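CHAD domain (Ricinus communis, PDB 6QV5) probably binds inorganic polyphosphate through its all-helical CHAD domain, and carries a bound zinc ion. Local coordinates at residues D100-L105 with A135-A140; G92-A97 with A141-S146. One frame throughout, in Å; residues are numbered along the deposited sequence.

Contact 1: residues D100-L105 with A135-A140; sequences DWDVLL and AKRHAA. With ZN (zinc ion), chain B.
In the helical bundle of the CHAD domain, Trp-101 and Asp-102 of helix 82-108 meet Lys-136 and Arg-137 of helix 122-145, one turn of which also carries a zinc ligand. Between these two segments the backbones come nearest at Trp-101 and Lys-136, CA to CA 7.6 Å. Lys-136 reaches the indole with its aliphatic chain. With CG beside its own backbone N and the chain bent at CB-CG (chi2 -80°), it runs along the pyrrole side of the ring: CG lies 3.9 Å from CD1 of Trp-101, and CE is also 3.9 Å from NE1 of Trp-101. The approach to the ring is oblique. The indole itself is buried and also packs on Val-129 and Ile-132 of helix 122-145 and on Leu-253 of helix 224-260.

The polar half of the contact is relayed by water. OD2 of Asp-102 lies near the plane of the Arg-137 guanidinium, at its edge, but is 4.3 Å from NH1, too far for a salt bridge. One water closes the gap, donating to OD2 of Asp-102 over 2.7 Å and accepting from NH1 of Arg-137 over 2.8 Å. The buried guanidinium is also gripped by backbone carbonyls: NH1 by Asp-53, NE by Val-48 and NH2 by Ala-47. Three carbonyls and the water thus hold the group and fix its rotation.

The next residue along, His-138, binds zinc through NE2 at 1.9 Å, with NE2 of His-52 as a second protein ligand; the Arg-137 side chain also touches His-52. This is an interhelical packing contact of the all-alpha CHAD fold, in which a buried arginine ties helix 122-145 to helix 45-50 and the loop that follows it, beside a two-histidine zinc site.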
# COMPACT_ATOMS: atom_id res chain seq x y z
N ASP A 100 -5.97 7.79 -4.90
CA ASP A 100 -5.09 8.76 -5.57
C ASP A 100 -5.71 10.16 -5.63
O ASP A 100 -5.03 11.14 -5.33
CB ASP A 100 -4.73 8.29 -7.00
CG ASP A 100 -3.70 7.18 -7.09
OD1 ASP A 100 -3.15 6.77 -6.04
OD2 ASP A 100 -3.43 6.71 -8.22
N TRP A 101 -7.01 10.25 -5.99
CA TRP A 101 -7.74 11.52 -6.07
C TRP A 101 -8.06 12.10 -4.69
O TRP A 101 -8.17 13.32 -4.57
CB TRP A 101 -8.99 11.39 -6.95
CG TRP A 101 -8.66 11.40 -8.41
CD1 TRP A 101 -8.40 10.32 -9.20
CD2 TRP A 101 -8.46 12.56 -9.23
NE1 TRP A 101 -8.10 10.73 -10.48
CE2 TRP A 101 -8.12 12.10 -10.52
CE3 TRP A 101 -8.57 13.94 -9.01
CZ2 TRP A 101 -7.89 12.98 -11.59
CZ3 TRP A 101 -8.35 14.81 -10.06
CH2 TRP A 101 -8.01 14.33 -11.33
N ASP A 102 -8.20 11.24 -3.67
CA ASP A 102 -8.47 11.67 -2.29
C ASP A 102 -7.21 12.25 -1.63
O ASP A 102 -7.32 13.20 -0.85
CB ASP A 102 -9.04 10.52 -1.45
CG ASP A 102 -10.44 10.75 -0.89
OD1 ASP A 102 -10.98 11.87 -1.08
OD2 ASP A 102 -10.99 9.82 -0.27
N VAL A 103 -6.02 11.69 -1.95
CA VAL A 103 -4.71 12.14 -1.45
C VAL A 103 -4.41 13.53 -2.04
O VAL A 103 -4.01 14.43 -1.30
CB VAL A 103 -3.57 11.11 -1.74
CG1 VAL A 103 -2.19 11.68 -1.43
CG2 VAL A 103 -3.79 9.81 -0.96
N LEU A 104 -4.65 13.70 -3.36
CA LEU A 104 -4.47 14.95 -4.10
C LEU A 104 -5.31 16.08 -3.49
O LEU A 104 -4.80 17.18 -3.32
CB LEU A 104 -4.80 14.73 -5.60
CG LEU A 104 -4.90 15.97 -6.52
CD1 LEU A 104 -3.57 16.68 -6.68
CD2 LEU A 104 -5.43 15.58 -7.88
N LEU A 105 -6.57 15.79 -3.14
CA LEU A 105 -7.51 16.75 -2.56
C LEU A 105 -7.21 17.16 -1.11
O LEU A 105 -7.25 18.35 -0.80
CB LEU A 105 -8.95 16.20 -2.69
CG LEU A 105 -10.10 17.10 -2.22
CD1 LEU A 105 -10.40 18.21 -3.22
CD2 LEU A 105 -11.35 16.28 -1.96
N ALA A 135 -16.67 11.12 -7.64
CA ALA A 135 -17.06 10.27 -8.78
C ALA A 135 -16.25 8.98 -8.80
O ALA A 135 -16.81 7.92 -9.10
CB ALA A 135 -16.89 11.03 -10.09
N LYS A 136 -14.95 9.05 -8.45
CA LYS A 136 -14.05 7.90 -8.38
C LYS A 136 -14.45 6.99 -7.21
O LYS A 136 -14.29 5.77 -7.30
CB LYS A 136 -12.58 8.33 -8.27
CG LYS A 136 -12.01 8.96 -9.53
CD LYS A 136 -11.58 7.96 -10.60
CE LYS A 136 -11.12 8.66 -11.85
NZ LYS A 136 -10.75 7.70 -12.92
N ARG A 137 -15.01 7.59 -6.13
CA ARG A 137 -15.51 6.88 -4.95
C ARG A 137 -16.78 6.11 -5.34
O ARG A 137 -16.95 4.97 -4.91
CB ARG A 137 -15.77 7.86 -3.78
CG ARG A 137 -16.30 7.23 -2.48
CD ARG A 137 -15.39 6.18 -1.87
NE ARG A 137 -15.83 5.80 -0.53
CZ ARG A 137 -15.29 6.26 0.60
NH1 ARG A 137 -14.28 7.11 0.55
NH2 ARG A 137 -15.76 5.87 1.77
N HIS A 138 -17.65 6.72 -6.16
CA HIS A 138 -18.88 6.11 -6.67
C HIS A 138 -18.55 4.96 -7.62
O HIS A 138 -19.22 3.93 -7.57
CB HIS A 138 -19.77 7.15 -7.37
CG HIS A 138 -20.53 8.03 -6.42
ND1 HIS A 138 -21.31 9.09 -6.87
CD2 HIS A 138 -20.62 7.99 -5.07
CE1 HIS A 138 -21.83 9.64 -5.79
NE2 HIS A 138 -21.45 9.01 -4.68
N ALA A 139 -17.49 5.13 -8.43
CA ALA A 139 -17.00 4.12 -9.37
C ALA A 139 -16.43 2.91 -8.61
O ALA A 139 -16.64 1.77 -9.03
CB ALA A 139 -15.94 4.72 -10.28
N ALA A 140 -15.73 3.17 -7.48
CA ALA A 140 -15.16 2.15 -6.61
C ALA A 140 -16.28 1.40 -5.88
O ALA A 140 -16.18 0.18 -5.72
CB ALA A 140 -14.21 2.77 -5.60
ZN ZN B . -21.86 10.18 -3.21
O HOH W 1 -13.33 8.94 -1.36

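Contact 2: residues G92-A97 with A141-S146; sequences GTELGA and AQALLS
Glu-94 turns its CG beside the backbone N (chi1 -69°), which brings that methylene against Ala-143 on the facing helix; the further bend at CB-CG (chi2 -55°) only sets where the carboxylate goes. CG of Glu-94 comes to 3.9 Å from CB of Ala-143, and CB of Glu-94 stands 4.1 Å from the same methyl. Both CB atoms are directed across the interface, and the small alanine lets the backbones come near: the CA atoms of Glu-94 and Ala-143 are 7.1 Å apart. The glutamate therefore uses its aliphatic part to make the contact, while its carboxylate takes no part in a hydrogen bond between the two segments.

One residue further along each helix, Leu-95 and Leu-144 form the second point of contact. Neither leucine starts out aimed straight at the other helix, but their ends converge, with CD2 of Leu-95 4.5 Å from CD1 of Leu-144. At that separation the methyl groups meet only loosely. Both are buried, and the interface is apolar throughout, with no hydrogen bond crossing it.

Ser-146 sits at the N-cap position of helix 147-163 and gives its OG hydrogen to the carbonyl O of Ala-143 at 2.7 Å. The hydroxyl approaches from above the carbonyl plane, 41° out of it. The bond itself connects the end region of helix 122-145 to the start of helix 147-163.

Other helices complete the surroundings. Trp-90, a turn earlier on helix 82-108, packs on Ala-143 and Ser-146. Leu-95 rests on Leu-57, Arg-61 and Val-64 of helix 54-73, and Leu-144 on Met-60 of the same helix; both leucines also touch Val-48 of helix 45-50, and the seam of helices 82-108 and 122-145 thus lies against helices 45-50 and 54-73.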
# COMPACT_ATOMS: atom_id res chain seq x y z
N GLY A 92 -7.43 -3.53 -6.88
CA GLY A 92 -6.37 -2.61 -6.49
C GLY A 92 -6.37 -1.33 -7.30
O GLY A 92 -6.13 -0.25 -6.76
N THR A 93 -6.68 -1.45 -8.61
CA THR A 93 -6.77 -0.33 -9.55
C THR A 93 -8.03 0.52 -9.27
O THR A 93 -7.94 1.75 -9.30
CB THR A 93 -6.70 -0.86 -11.00
OG1 THR A 93 -5.48 -1.59 -11.17
CG2 THR A 93 -6.77 0.25 -12.05
N GLU A 94 -9.17 -0.14 -8.98
CA GLU A 94 -10.44 0.54 -8.69
C GLU A 94 -10.39 1.37 -7.40
O GLU A 94 -10.79 2.53 -7.42
CB GLU A 94 -11.63 -0.45 -8.67
CG GLU A 94 -12.00 -1.03 -10.03
CD GLU A 94 -12.32 -0.04 -11.14
OE1 GLU A 94 -13.22 0.80 -10.95
OE2 GLU A 94 -11.66 -0.13 -12.20
N LEU A 95 -9.87 0.78 -6.31
CA LEU A 95 -9.74 1.46 -5.02
C LEU A 95 -8.57 2.45 -5.04
O LEU A 95 -8.64 3.48 -4.36
CB LEU A 95 -9.57 0.46 -3.86
CG LEU A 95 -10.74 -0.49 -3.56
CD1 LEU A 95 -10.30 -1.59 -2.61
CD2 LEU A 95 -11.94 0.25 -2.97
N GLY A 96 -7.53 2.12 -5.80
CA GLY A 96 -6.33 2.93 -5.97
C GLY A 96 -6.59 4.26 -6.64
O GLY A 96 -6.06 5.28 -6.19
N ALA A 97 -7.42 4.26 -7.71
CA ALA A 97 -7.81 5.45 -8.45
C ALA A 97 -8.60 6.41 -7.55
O ALA A 97 -8.37 7.62 -7.61
CB ALA A 97 -8.65 5.06 -9.67
N ALA A 141 -17.35 2.12 -5.48
CA ALA A 141 -18.53 1.57 -4.82
C ALA A 141 -19.27 0.57 -5.73
O ALA A 141 -19.72 -0.47 -5.25
CB ALA A 141 -19.47 2.69 -4.40
N GLN A 142 -19.36 0.89 -7.04
CA GLN A 142 -20.00 0.05 -8.05
C GLN A 142 -19.21 -1.23 -8.29
O GLN A 142 -19.81 -2.29 -8.49
CB GLN A 142 -20.18 0.82 -9.38
CG GLN A 142 -21.31 1.85 -9.36
CD GLN A 142 -22.68 1.22 -9.30
OE1 GLN A 142 -23.32 1.16 -8.25
NE2 GLN A 142 -23.16 0.73 -10.44
N ALA A 143 -17.86 -1.14 -8.23
CA ALA A 143 -16.95 -2.27 -8.39
C ALA A 143 -17.10 -3.27 -7.24
O ALA A 143 -16.94 -4.47 -7.45
CB ALA A 143 -15.51 -1.77 -8.46
N LEU A 144 -17.43 -2.77 -6.03
CA LEU A 144 -17.63 -3.61 -4.85
C LEU A 144 -19.00 -4.28 -4.85
O LEU A 144 -19.12 -5.39 -4.32
CB LEU A 144 -17.42 -2.80 -3.56
CG LEU A 144 -16.03 -2.20 -3.33
CD1 LEU A 144 -16.02 -1.36 -2.08
CD2 LEU A 144 -14.95 -3.27 -3.25
N LEU A 145 -20.02 -3.62 -5.43
CA LEU A 145 -21.39 -4.13 -5.53
C LEU A 145 -21.54 -5.12 -6.69
O LEU A 145 -22.53 -5.86 -6.74
CB LEU A 145 -22.39 -2.97 -5.70
CG LEU A 145 -22.62 -2.05 -4.50
CD1 LEU A 145 -23.34 -0.78 -4.92
CD2 LEU A 145 -23.40 -2.75 -3.38
N SER A 146 -20.57 -5.13 -7.62
CA SER A 146 -20.55 -6.02 -8.79
C SER A 146 -20.28 -7.47 -8.37
O SER A 146 -19.56 -7.68 -7.39
CB SER A 146 -19.52 -5.55 -9.81
OG SER A 146 -18.19 -5.84 -9.40

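Contacts 1 and 2 join the same two helices, 82-108 and 122-145, at points whose centres lie 10 Å apart. The helices run in opposite directions: 92-97 precedes 100-105 on the first, whereas 135-140 precedes 141-146 on the second, so contact 1 is nested inside the loop closed by contact 2. The two also touch directly, CB of Ala-140 lying 3.9 Å from O of Glu-94. Together they make a continuous antiparallel helix-helix seam on one side of the chain's centre, within the CHAD domain. Its apolar end adjoins the turn into helix 147-163; its water-bridged end lies beside the zinc site.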